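Local coordinates for hypothetical protein TM1553 (Thermotoga maritima, PDB 1VRM), which is an ApbE-family protein and so probably transfers flavin mononucleotide from FAD onto target flavoproteins, at residues A[313-317]-A[318-322]. Numbering follows the deposited sequence.
Sequences IERSE and TFKLF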
loop_
_atom_site.group_PDB
_atom_site.type_symbol
_atom_site.label_atom_id
_atom_site.label_comp_id
_atom_site.label_asym_id
_atom_site.label_seq_id
_atom_site.Cartn_x
_atom_site.Cartn_y
_atom_site.Cartn_z
ATOM N N ILE A 313 14.060 -4.215 16.775
ATOM C CA ILE A 313 14.159 -3.466 15.527
ATOM C C ILE A 313 15.359 -3.969 14.725
ATOM O O ILE A 313 16.484 -4.004 15.239
ATOM C CB ILE A 313 14.338 -1.961 15.806
ATOM C CG1 ILE A 313 13.095 -1.435 16.505
ATOM C CG2 ILE A 313 14.613 -1.170 14.531
ATOM C CD1 ILE A 313 13.265 -0.099 17.145
ATOM N N GLU A 314 15.121 -4.356 13.484
ATOM C CA GLU A 314 16.166 -4.775 12.572
ATOM C C GLU A 314 16.094 -3.899 11.332
ATOM O O GLU A 314 15.042 -3.730 10.759
ATOM C CB GLU A 314 15.976 -6.205 12.197
ATOM C CG GLU A 314 15.986 -7.136 13.394
ATOM C CD GLU A 314 17.308 -7.178 14.148
ATOM O OE1 GLU A 314 18.345 -6.681 13.642
ATOM O OE2 GLU A 314 17.288 -7.772 15.239
ATOM N N ARG A 315 17.218 -3.359 10.914
ATOM C CA ARG A 315 17.168 -2.582 9.702
ATOM C C ARG A 315 18.377 -2.803 8.836
ATOM O O ARG A 315 19.428 -3.266 9.289
ATOM C CB ARG A 315 16.951 -1.146 10.020
ATOM C CG ARG A 315 18.070 -0.525 10.679
ATOM C CD ARG A 315 17.563 0.251 11.921
ATOM N NE ARG A 315 18.470 1.323 12.277
ATOM C CZ ARG A 315 19.476 1.248 13.161
ATOM N NH1 ARG A 315 20.226 2.324 13.381
ATOM N NH2 ARG A 315 19.787 0.131 13.788
ATOM N N SER A 316 18.201 -2.549 7.555
ATOM C CA SER A 316 19.320 -2.661 6.629
ATOM C C SER A 316 20.313 -1.558 6.818
ATOM O O SER A 316 20.001 -0.505 7.276
ATOM C CB SER A 316 18.873 -2.708 5.187
ATOM O OG SER A 316 18.217 -1.504 4.818
ATOM N N GLU A 317 21.569 -1.816 6.426
ATOM C CA GLU A 317 22.560 -0.759 6.473
ATOM C C GLU A 317 22.151 0.429 5.578
ATOM O O GLU A 317 22.440 1.584 5.866
ATOM C CB GLU A 317 23.923 -1.315 6.051
ATOM C CG GLU A 317 24.484 -2.311 7.027
ATOM C CD GLU A 317 24.729 -1.723 8.411
ATOM O OE1 GLU A 317 25.152 -0.540 8.519
ATOM O OE2 GLU A 317 24.470 -2.451 9.389
ATOM N N THR A 318 21.470 0.141 4.479
ATOM C CA THR A 318 21.003 1.197 3.585
ATOM C C THR A 318 19.979 2.096 4.312
ATOM O O THR A 318 19.944 3.292 4.106
ATOM C CB THR A 318 20.403 0.640 2.250
ATOM O OG1 THR A 318 19.423 -0.386 2.474
ATOM C CG2 THR A 318 21.542 0.131 1.359
ATOM N N PHE A 319 19.103 1.507 5.128
ATOM C CA PHE A 319 18.124 2.281 5.876
ATOM C C PHE A 319 18.839 3.306 6.775
ATOM O O PHE A 319 18.427 4.473 6.847
ATOM C CB PHE A 319 17.203 1.336 6.718
ATOM C CG PHE A 319 16.023 2.037 7.310
ATOM C CD1 PHE A 319 16.108 2.694 8.517
ATOM C CD2 PHE A 319 14.808 2.104 6.604
ATOM C CE1 PHE A 319 14.971 3.386 9.030
ATOM C CE2 PHE A 319 13.708 2.780 7.157
ATOM C CZ PHE A 319 13.808 3.395 8.352
ATOM N N LYS A 320 19.928 2.865 7.416
ATOM C CA LYS A 320 20.690 3.690 8.344
ATOM C C LYS A 320 21.206 4.941 7.668
ATOM O O LYS A 320 21.369 5.974 8.310
ATOM C CB LYS A 320 21.850 2.887 8.975
ATOM C CG LYS A 320 21.364 1.586 9.674
ATOM C CD LYS A 320 22.476 0.880 10.465
ATOM C CE LYS A 320 22.044 -0.449 11.016
ATOM N NZ LYS A 320 23.246 -1.181 11.578
ATOM N N LEU A 321 21.438 4.889 6.350
ATOM C CA LEU A 321 21.910 6.062 5.639
ATOM C C LEU A 321 20.950 7.255 5.738
ATOM O O LEU A 321 21.352 8.391 5.561
ATOM C CB LEU A 321 22.164 5.752 4.164
ATOM C CG LEU A 321 23.240 4.714 3.880
ATOM C CD1 LEU A 321 23.337 4.362 2.369
ATOM C CD2 LEU A 321 24.580 5.182 4.445
ATOM N N PHE A 322 19.649 6.953 5.916
ATOM C CA PHE A 322 18.581 7.963 5.945
ATOM C C PHE A 322 18.271 8.470 7.350
ATOM O O PHE A 322 17.431 9.320 7.511
ATOM C CB PHE A 322 17.333 7.391 5.306
ATOM C CG PHE A 322 17.525 7.060 3.865
ATOM C CD1 PHE A 322 17.276 8.022 2.882
ATOM C CD2 PHE A 322 17.938 5.802 3.483
ATOM C CE1 PHE A 322 17.428 7.697 1.563
ATOM C CE2 PHE A 322 18.136 5.500 2.173
ATOM C CZ PHE A 322 17.899 6.452 1.201
#
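In a short, loosely bonded helical turn the carbonyl O of S316 takes weak hydrogen bonds from the backbone N of F319 (3.1 Å) and of K320 (3.4 Å), and L321 N reaches E317 O in a further weak bond. Beside this turn the S316 hydroxyl folds back between its own N and carbonyl carbon (chi1 63°), which sets OG 2.9 Å from T318 OG1 in a hydrogen bond that either could donate. Both hydroxyls have further partners on the adjoining strand 303-308: T318 OG1 bonds to H303 ND1, S316 OG weakly to L304 N. Here the chain leaves 313-315, the last strand of the antiparallel sheet and an outermost one, and turns into the small helix near the C-terminus. F319, its CG anti to the backbone N (chi1 -169°), lays its side chain against L305, I268 and I223, while its CB lies 4.1 Å from R315 CB. On another side of the turn the extended K320 chain runs across R315 at about a right angle, its CE over one guanidinium face, 3.6 Å from R315 NH2. K320 NZ then closes a salt bridge to E317 OE2 (2.8 Å), met on the syn side but 34° out of the carboxylate plane. The two cationic groups come near each other; E317 probably offsets the lysine charge, and E323 pairs with R315 NE. With an alanine here instead of the lysine, the E317 carboxylate is likely to lose its cationic mate and R315 the CE methylene that lies over one face of its guanidinium.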